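Local coordinates for sulfite reductase [ferredoxin] (Mycobacterium tuberculosis, PDB 1ZJ8), which catalyses the ferredoxin-dependent reduction of sulfite to sulfide, using a siroheme and a [4Fe-4S] cluster, for the biosynthesis of sulfur-containing amino acids and cofactors, at residues A[272-275]-A[276-279]; A[222-226]-A[227-231]; A[525-529]-A[530-534]. One frame throughout, in Å; residues are numbered along the deposited sequence.

Contact 1. Residues A[272-275]-A[276-279]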
ATOM      1  N   VAL A 272      16.479  14.811  10.933  1.00 34.65           N
ATOM      2  CA  VAL A 272      17.169  13.636  11.446  1.00 34.67           C
ATOM      3  C   VAL A 272      18.243  13.173  10.450  1.00 34.69           C
ATOM      4  O   VAL A 272      17.925  12.801   9.314  1.00 35.03           O
ATOM      5  CB  VAL A 272      16.166  12.489  11.652  1.00 34.70           C
ATOM      6  CG1 VAL A 272      16.855  11.254  12.233  1.00 35.05           C
ATOM      7  CG2 VAL A 272      15.006  12.945  12.551  1.00 34.31           C
ATOM      8  N   PRO A 273      19.521  13.163  10.867  1.00 34.60           N
ATOM      9  CA  PRO A 273      20.555  12.758   9.899  1.00 34.29           C
ATOM     10  C   PRO A 273      20.418  11.257   9.608  1.00 34.15           C
ATOM     11  O   PRO A 273      19.905  10.497  10.445  1.00 34.78           O
ATOM     12  CB  PRO A 273      21.862  13.079  10.632  1.00 34.29           C
ATOM     13  CG  PRO A 273      21.499  12.944  12.110  1.00 34.51           C
ATOM     14  CD  PRO A 273      20.077  13.424  12.213  1.00 34.70           C
ATOM     15  N   LEU A 274      20.846  10.820   8.438  1.00 33.72           N
ATOM     16  CA  LEU A 274      20.598   9.428   8.041  1.00 33.71           C
ATOM     17  C   LEU A 274      21.003   8.370   9.101  1.00 33.41           C
ATOM     18  O   LEU A 274      20.303   7.366   9.276  1.00 33.50           O
ATOM     19  CB  LEU A 274      21.267   9.142   6.688  1.00 33.24           C
ATOM     20  CG  LEU A 274      20.985   7.764   6.086  1.00 33.62           C
ATOM     21  CD1 LEU A 274      19.483   7.471   5.944  1.00 33.11           C
ATOM     22  CD2 LEU A 274      21.672   7.659   4.735  1.00 34.23           C
ATOM     23  N   GLY A 275      22.125   8.598   9.789  1.00 33.21           N
ATOM     24  CA  GLY A 275      22.620   7.671  10.811  1.00 33.30           C
ATOM     25  C   GLY A 275      21.698   7.440  12.009  1.00 33.17           C
ATOM     26  O   GLY A 275      21.700   6.375  12.601  1.00 32.91           O
ATOM     27  N   GLU A 276      20.896   8.443  12.353  1.00 33.60           N
ATOM     28  CA  GLU A 276      20.031   8.405  13.529  1.00 33.69           C
ATOM     29  C   GLU A 276      18.600   7.920  13.200  1.00 33.59           C
ATOM     30  O   GLU A 276      17.766   7.801  14.110  1.00 33.43           O
ATOM     31  CB  GLU A 276      19.978   9.812  14.178  1.00 34.11           C
ATOM     32  CG  GLU A 276      21.158  10.195  15.133  1.00 34.16           C
ATOM     33  CD  GLU A 276      21.313  11.733  15.397  1.00 34.44           C
ATOM     34  OE1 GLU A 276      20.340  12.528  15.277  1.00 34.28           O
ATOM     35  OE2 GLU A 276      22.450  12.150  15.725  1.00 36.11           O
ATOM     36  N   VAL A 277      18.328   7.605  11.928  1.00 33.39           N
ATOM     37  CA  VAL A 277      16.970   7.276  11.476  1.00 33.53           C
ATOM     38  C   VAL A 277      16.431   5.994  12.110  1.00 33.62           C
ATOM     39  O   VAL A 277      15.331   6.012  12.668  1.00 33.76           O
ATOM     40  CB  VAL A 277      16.831   7.268   9.902  1.00 33.34           C
ATOM     41  CG1 VAL A 277      15.446   6.781   9.446  1.00 32.98           C
ATOM     42  CG2 VAL A 277      17.088   8.659   9.332  1.00 33.33           C
ATOM     43  N   PRO A 278      17.178   4.880  12.024  1.00 33.97           N
ATOM     44  CA  PRO A 278      16.744   3.640  12.697  1.00 34.56           C
ATOM     45  C   PRO A 278      16.408   3.821  14.193  1.00 35.11           C
ATOM     46  O   PRO A 278      15.435   3.234  14.711  1.00 35.18           O
ATOM     47  CB  PRO A 278      17.958   2.712  12.515  1.00 34.55           C
ATOM     48  CG  PRO A 278      18.629   3.182  11.280  1.00 34.03           C
ATOM     49  CD  PRO A 278      18.425   4.683  11.261  1.00 33.98           C
ATOM     50  N   GLU A 279      17.224   4.637  14.856  1.00 35.66           N
ATOM     51  CA  GLU A 279      17.102   4.952  16.286  1.00 36.33           C
ATOM     52  C   GLU A 279      15.766   5.683  16.584  1.00 36.39           C
ATOM     53  O   GLU A 279      14.980   5.325  17.471  1.00 36.43           O
ATOM     54  CB  GLU A 279      18.267   5.885  16.638  1.00 36.65           C
ATOM     55  CG  GLU A 279      18.987   5.635  17.919  1.00 37.34           C
ATOM     56  CD  GLU A 279      20.043   6.730  18.181  1.00 38.37           C
ATOM     57  OE1 GLU A 279      19.733   7.944  18.018  1.00 40.44           O
ATOM     58  OE2 GLU A 279      21.186   6.374  18.569  1.00 43.50           O
TER
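A pair of overlapping 3-10-type turns, Pro273 to Glu276 and Leu274 to Val277, leads from strand 266-272 into helix 277-291. The first is closed by Glu276 N, which donates to Pro273 O at 3.0 Å. The second turn is held by a weaker bond from Val277 N to Leu274 O at 3.3 Å. Pro278 follows in the first turn of the helix, where its ring nitrogen has no hydrogen to give; CD instead lies 3.8 Å from Leu274 O.

On one flank of the turn the Glu276 side chain crosses the Pro273 ring, its carboxylate lying over the CG and CD edge, with OE1 3.4 Å from Pro273 CG. With CG beside its own backbone N (chi1 -82°) and the chain extended beyond it, Glu276 reaches back towards the strand end. The same OE1 has a long, weak ion pair with Arg325, a residue that Glu279 also meets at long range.

The buried flank is apolar. Val277 turns CG2 back to the strand end, where it meets Val272 CG1 at 3.9 Å; this branch of Val272 stands opposite its backbone N (chi1 -178°). Leu274 CD1 approaches the same Val277 CG2 more loosely, at 4.3 Å. Leu274 and Val277 both also rest on Leu250 of strand 249-254 and Ala198 of helix 196-206, so the turn is wedged between sheet and helix. Backbone bonds from i+3 to i, a proline early in the helix and a valine pair beneath them together form a strand-to-helix junction in which 3-10 turns run into an alpha-helix.

Contact 2. Residues A[222-226]-A[227-231]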
ATOM      1  N   ALA A 222       7.222   4.792   5.872  1.00 30.17           N
ATOM      2  CA  ALA A 222       7.758   5.221   4.598  1.00 29.97           C
ATOM      3  C   ALA A 222       9.064   6.032   4.750  1.00 29.73           C
ATOM      4  O   ALA A 222       9.117   6.989   5.523  1.00 29.93           O
ATOM      5  CB  ALA A 222       6.722   6.023   3.890  1.00 30.07           C
ATOM      6  N   ILE A 223      10.105   5.654   3.997  1.00 29.45           N
ATOM      7  CA  ILE A 223      11.398   6.360   4.026  1.00 29.25           C
ATOM      8  C   ILE A 223      11.968   6.619   2.614  1.00 29.25           C
ATOM      9  O   ILE A 223      12.271   5.657   1.906  1.00 29.48           O
ATOM     10  CB  ILE A 223      12.427   5.562   4.843  1.00 29.04           C
ATOM     11  CG1 ILE A 223      11.986   5.465   6.308  1.00 28.90           C
ATOM     12  CG2 ILE A 223      13.803   6.218   4.763  1.00 29.41           C
ATOM     13  CD1 ILE A 223      12.841   4.559   7.131  1.00 28.61           C
ATOM     14  N   SER A 224      12.151   7.895   2.231  1.00 28.85           N
ATOM     15  CA  SER A 224      12.644   8.234   0.884  1.00 28.88           C
ATOM     16  C   SER A 224      13.226   9.653   0.782  1.00 29.15           C
ATOM     17  O   SER A 224      12.755  10.569   1.440  1.00 29.60           O
ATOM     18  CB  SER A 224      11.512   8.062  -0.153  1.00 28.88           C
ATOM     19  OG  SER A 224      11.865   8.523  -1.454  1.00 26.95           O
ATOM     20  N   GLY A 225      14.237   9.822  -0.067  1.00 29.13           N
ATOM     21  CA  GLY A 225      14.745  11.142  -0.427  1.00 29.32           C
ATOM     22  C   GLY A 225      14.005  11.802  -1.583  1.00 29.68           C
ATOM     23  O   GLY A 225      14.497  12.781  -2.157  1.00 30.32           O
ATOM     24  N   LEU A 226      12.854  11.234  -1.955  1.00 29.77           N
ATOM     25  CA  LEU A 226      11.832  11.885  -2.810  1.00 29.64           C
ATOM     26  C   LEU A 226      10.476  11.751  -2.119  1.00 29.31           C
ATOM     27  O   LEU A 226      10.303  10.898  -1.265  1.00 29.60           O
ATOM     28  CB  LEU A 226      11.723  11.201  -4.188  1.00 29.70           C
ATOM     29  CG  LEU A 226      12.834  11.370  -5.217  1.00 29.73           C
ATOM     30  CD1 LEU A 226      12.542  10.521  -6.459  1.00 29.23           C
ATOM     31  CD2 LEU A 226      12.997  12.832  -5.584  1.00 29.71           C
ATOM     32  N   GLN A 227       9.505  12.566  -2.499  1.00 29.41           N
ATOM     33  CA  GLN A 227       8.119  12.366  -2.042  1.00 29.85           C
ATOM     34  C   GLN A 227       7.385  11.451  -3.032  1.00 29.58           C
ATOM     35  O   GLN A 227       6.476  11.907  -3.712  1.00 28.87           O
ATOM     36  CB  GLN A 227       7.368  13.708  -1.937  1.00 30.04           C
ATOM     37  CG  GLN A 227       7.922  14.736  -0.926  1.00 30.59           C
ATOM     38  CD  GLN A 227       7.413  16.161  -1.237  1.00 30.68           C
ATOM     39  OE1 GLN A 227       6.211  16.416  -1.186  1.00 33.71           O
ATOM     40  NE2 GLN A 227       8.321  17.070  -1.575  1.00 28.43           N
ATOM     41  N   ASP A 228       7.810  10.182  -3.121  1.00 29.69           N
ATOM     42  CA  ASP A 228       7.187   9.181  -4.019  1.00 29.81           C
ATOM     43  C   ASP A 228       6.628   7.982  -3.256  1.00 29.82           C
ATOM     44  O   ASP A 228       6.450   6.908  -3.826  1.00 30.07           O
ATOM     45  CB  ASP A 228       8.182   8.711  -5.086  1.00 29.95           C
ATOM     46  CG  ASP A 228       9.460   8.139  -4.496  1.00 30.05           C
ATOM     47  OD1 ASP A 228       9.490   7.832  -3.284  1.00 30.78           O
ATOM     48  OD2 ASP A 228      10.446   8.024  -5.250  1.00 29.35           O
ATOM     49  N   VAL A 229       6.345   8.177  -1.967  1.00 30.42           N
ATOM     50  CA  VAL A 229       5.939   7.096  -1.059  1.00 30.69           C
ATOM     51  C   VAL A 229       4.700   7.445  -0.205  1.00 31.13           C
ATOM     52  O   VAL A 229       4.520   6.939   0.904  1.00 31.83           O
ATOM     53  CB  VAL A 229       7.130   6.685  -0.118  1.00 30.59           C
ATOM     54  CG1 VAL A 229       8.298   6.114  -0.917  1.00 30.59           C
ATOM     55  CG2 VAL A 229       7.600   7.866   0.732  1.00 30.20           C
ATOM     56  N   ALA A 230       3.829   8.290  -0.725  1.00 31.77           N
ATOM     57  CA  ALA A 230       2.541   8.563  -0.086  1.00 31.95           C
ATOM     58  C   ALA A 230       2.734   8.677   1.414  1.00 32.32           C
ATOM     59  O   ALA A 230       2.087   7.985   2.196  1.00 32.79           O
ATOM     60  CB  ALA A 230       1.526   7.454  -0.425  1.00 31.75           C
ATOM     61  N   HIS A 231       3.643   9.548   1.819  1.00 32.81           N
ATOM     62  CA  HIS A 231       4.047   9.589   3.214  1.00 33.23           C
ATOM     63  C   HIS A 231       2.970  10.159   4.090  1.00 33.70           C
ATOM     64  O   HIS A 231       2.770   9.694   5.209  1.00 33.97           O
ATOM     65  CB  HIS A 231       5.317  10.396   3.383  1.00 33.47           C
ATOM     66  CG  HIS A 231       5.209  11.823   2.936  1.00 33.44           C
ATOM     67  ND1 HIS A 231       5.114  12.874   3.825  1.00 34.81           N
ATOM     68  CD2 HIS A 231       5.246  12.375   1.704  1.00 32.95           C
ATOM     69  CE1 HIS A 231       5.079  14.011   3.155  1.00 34.26           C
ATOM     70  NE2 HIS A 231       5.169  13.737   1.868  1.00 34.05           N
TER
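Asp228 folds its carboxylate back towards Ser224 and Leu226, turning OD1 to the serine while OD2 passes the leucine on its way to His342 and Ser182. Ser224 OG lies 3.1 Å from Asp228 OD1. OD2 runs alongside the leucine side chain, 3.5 Å from Leu226 CD1, and Leu226 CB is also close. Asp228 reaches both because CG sits between its backbone N and carbonyl carbon (chi1 57°), which tucks the carboxylate into the bend instead of sending it outward.

Leu226 O, 2.8 Å from Ser224 OG, competes with Asp228 OD1 for the hydroxyl. Leu226 O also takes a weak bond from Asp228 N at 3.2 Å, bent to 138°, which closes an inverse gamma turn centred on Gln227. The amide of Gln227 is led away from the bend to the backbone at Glu334 and, weakly, Val336.

Below the polar cluster, Val229 presents its two methyl branches to the end of strand 219-224. CG1 meets Ser224 CB at 3.8 Å, while CG2 lies against Ala222 CB, also 3.8 Å away. These two strand residues, two positions apart, both face the returning chain, whereas the intervening Ile223 packs on helix 196-206. The side chain of Ala222 is about 9 Å from the siroheme.

Asp228 OD2 is hydrogen-bonded to His342 NE2 and Ser182 OG. The buried carboxylate thus has two hydrogen-bond partners at OD2, an imidazole and a serine, and a second serine hydroxyl close to OD1. Such surroundings would probably stabilise its ionised form, and they tie the loop between strands 219-224 and 236-243 to the loops that carry Ser182 and His342.

Contact 3. Residues A[525-529]-A[530-534]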
ATOM      1  N   HIS A 525     -26.048   9.926  -3.786  1.00 65.98           N
ATOM      2  CA  HIS A 525     -25.234   9.431  -4.892  1.00 65.26           C
ATOM      3  C   HIS A 525     -24.794   7.984  -4.695  1.00 64.69           C
ATOM      4  O   HIS A 525     -24.138   7.637  -3.710  1.00 64.79           O
ATOM      5  CB  HIS A 525     -24.004  10.326  -5.049  1.00 65.46           C
ATOM      6  CG  HIS A 525     -23.458  10.373  -6.439  1.00 66.31           C
ATOM      7  ND1 HIS A 525     -24.169   9.934  -7.537  1.00 66.68           N
ATOM      8  CD2 HIS A 525     -22.283  10.852  -6.918  1.00 66.73           C
ATOM      9  CE1 HIS A 525     -23.448  10.118  -8.630  1.00 66.51           C
ATOM     10  NE2 HIS A 525     -22.300  10.675  -8.280  1.00 67.19           N
ATOM     11  N   LYS A 526     -25.191   7.140  -5.638  1.00 63.83           N
ATOM     12  CA  LYS A 526     -24.726   5.770  -5.710  1.00 63.19           C
ATOM     13  C   LYS A 526     -24.423   5.512  -7.185  1.00 62.15           C
ATOM     14  O   LYS A 526     -25.191   5.923  -8.052  1.00 62.02           O
ATOM     15  CB  LYS A 526     -25.794   4.793  -5.183  1.00 63.56           C
ATOM     16  CG  LYS A 526     -26.065   4.851  -3.652  1.00 64.02           C
ATOM     17  CD  LYS A 526     -27.476   4.283  -3.312  1.00 64.15           C
ATOM     18  CE  LYS A 526     -27.690   4.030  -1.803  1.00 64.12           C
ATOM     19  NZ  LYS A 526     -28.765   3.021  -1.486  1.00 63.57           N
ATOM     20  N   VAL A 527     -23.288   4.873  -7.463  1.00 61.03           N
ATOM     21  CA  VAL A 527     -22.929   4.476  -8.833  1.00 60.13           C
ATOM     22  C   VAL A 527     -22.807   2.959  -8.864  1.00 59.14           C
ATOM     23  O   VAL A 527     -21.991   2.382  -8.140  1.00 58.96           O
ATOM     24  CB  VAL A 527     -21.594   5.116  -9.314  1.00 60.07           C
ATOM     25  CG1 VAL A 527     -21.197   4.563 -10.682  1.00 59.92           C
ATOM     26  CG2 VAL A 527     -21.707   6.635  -9.375  1.00 60.01           C
ATOM     27  N   THR A 528     -23.630   2.310  -9.678  1.00 57.97           N
ATOM     28  CA  THR A 528     -23.581   0.864  -9.774  1.00 57.34           C
ATOM     29  C   THR A 528     -22.347   0.434 -10.533  1.00 56.53           C
ATOM     30  O   THR A 528     -21.853   1.153 -11.403  1.00 56.37           O
ATOM     31  CB  THR A 528     -24.792   0.319 -10.492  1.00 57.41           C
ATOM     32  OG1 THR A 528     -25.145   1.219 -11.549  1.00 57.39           O
ATOM     33  CG2 THR A 528     -25.959   0.170  -9.522  1.00 57.19           C
ATOM     34  N   SER A 529     -21.863  -0.756 -10.207  1.00 55.65           N
ATOM     35  CA  SER A 529     -20.665  -1.289 -10.832  1.00 55.00           C
ATOM     36  C   SER A 529     -20.750  -1.358 -12.365  1.00 54.37           C
ATOM     37  O   SER A 529     -19.737  -1.361 -13.035  1.00 54.28           O
ATOM     38  CB  SER A 529     -20.355  -2.664 -10.273  1.00 54.90           C
ATOM     39  OG  SER A 529     -19.187  -3.172 -10.868  1.00 55.27           O
ATOM     40  N   ASP A 530     -21.951  -1.427 -12.927  1.00 53.67           N
ATOM     41  CA  ASP A 530     -22.099  -1.386 -14.380  1.00 52.91           C
ATOM     42  C   ASP A 530     -21.910   0.035 -14.914  1.00 52.11           C
ATOM     43  O   ASP A 530     -21.465   0.232 -16.039  1.00 52.28           O
ATOM     44  CB  ASP A 530     -23.485  -1.891 -14.801  1.00 53.29           C
ATOM     45  CG  ASP A 530     -23.796  -3.292 -14.276  1.00 54.30           C
ATOM     46  OD1 ASP A 530     -23.078  -4.263 -14.635  1.00 54.92           O
ATOM     47  OD2 ASP A 530     -24.770  -3.411 -13.502  1.00 55.37           O
ATOM     48  N   GLU A 531     -22.260   1.030 -14.111  1.00 50.99           N
ATOM     49  CA  GLU A 531     -22.223   2.429 -14.553  1.00 50.05           C
ATOM     50  C   GLU A 531     -20.869   3.132 -14.440  1.00 48.60           C
ATOM     51  O   GLU A 531     -20.779   4.298 -14.822  1.00 48.32           O
ATOM     52  CB  GLU A 531     -23.225   3.260 -13.737  1.00 50.26           C
ATOM     53  CG  GLU A 531     -24.696   2.876 -13.881  1.00 51.19           C
ATOM     54  CD  GLU A 531     -25.596   3.549 -12.816  1.00 51.69           C
ATOM     55  OE1 GLU A 531     -25.123   3.742 -11.661  1.00 52.32           O
ATOM     56  OE2 GLU A 531     -26.774   3.870 -13.133  1.00 53.73           O
ATOM     57  N   LEU A 532     -19.839   2.477 -13.904  1.00 47.05           N
ATOM     58  CA  LEU A 532     -18.584   3.174 -13.598  1.00 46.11           C
ATOM     59  C   LEU A 532     -18.013   3.890 -14.815  1.00 45.26           C
ATOM     60  O   LEU A 532     -17.600   5.040 -14.714  1.00 45.01           O
ATOM     61  CB  LEU A 532     -17.530   2.214 -13.046  1.00 45.93           C
ATOM     62  CG  LEU A 532     -17.685   1.592 -11.653  1.00 44.87           C
ATOM     63  CD1 LEU A 532     -16.542   0.660 -11.377  1.00 44.24           C
ATOM     64  CD2 LEU A 532     -17.707   2.663 -10.606  1.00 44.83           C
ATOM     65  N   GLY A 533     -17.988   3.203 -15.959  1.00 44.52           N
ATOM     66  CA  GLY A 533     -17.500   3.778 -17.213  1.00 43.94           C
ATOM     67  C   GLY A 533     -18.374   4.905 -17.701  1.00 43.43           C
ATOM     68  O   GLY A 533     -17.879   5.929 -18.171  1.00 43.69           O
ATOM     69  N   ASP A 534     -19.684   4.720 -17.599  1.00 42.96           N
ATOM     70  CA  ASP A 534     -20.635   5.772 -17.949  1.00 42.74           C
ATOM     71  C   ASP A 534     -20.389   7.016 -17.114  1.00 42.25           C
ATOM     72  O   ASP A 534     -20.289   8.124 -17.635  1.00 42.43           O
ATOM     73  CB  ASP A 534     -22.075   5.317 -17.689  1.00 42.97           C
ATOM     74  CG  ASP A 534     -22.515   4.174 -18.585  1.00 43.73           C
ATOM     75  OD1 ASP A 534     -22.361   4.274 -19.813  1.00 44.66           O
ATOM     76  OD2 ASP A 534     -23.057   3.184 -18.059  1.00 45.48           O
TER
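Thr528 and Glu531 meet in a local turn, where the edge strand 520-528 ends and helix 532-545 begins, by bonds running in both directions. Glu531 N donates to Thr528 O at 2.7 Å, closing a beta-turn through Ser529 and Asp530. In return, Thr528 N gives its hydrogen to Glu531 OE1 at 2.9 Å. That bond is nearly straight, 163° at the hydrogen, and reaches the carboxylate oxygen from its anti side, tilted 29° out of the carboxylate plane. The extended Glu531 chain is laid back over the end of the strand, which brings OE1 to the N-H of Thr528. A strand-end N-H and a turn N-H are both satisfied in this way, one by a side chain and one by a carbonyl. The placing of Thr528 OG1 against the Glu531 side chain is doubtful.

Beneath the polar pair, Val527 CG1 bridges the turn. It touches Glu531 CB at 3.9 Å and Leu532 CD2 at 4.0 Å, so the aliphatic root of the glutamate belongs to the same apolar surface as the leucine. Leu532 CG also lies 3.9 Å from Ser529 O.

Leu532 continues inward between Phe488 and Phe504 of the sheet and Arg444 and Leu448 of helix 442-455. Val527 is paired through its backbone with Phe504 on the adjacent strand 500-508, and further along helix 532-545 Asp534 forms a salt bridge with Arg455 at the end of helix 442-455.

Contacts 1 and 3 are both partly buried strand-to-helix junctions about 25 Å from the chain centre, on opposite sides of it and in different parts of the chain; their centres lie about 47 Å apart. Each closes a turn with an i+3 to i backbone bond over a valine, but Glu276 of contact 1 lies on a proline ring while Glu531 of contact 3 accepts a backbone N-H. Contact 2 is the buried one, a strand-to-strand loop whose carboxylate draws on residues distant in sequence. Contacts 1 and 2 touch, Val277 CG1 packing at 4.1 Å on Ile223 CD1, and serve one mixed sheet; contact 3 belongs to another.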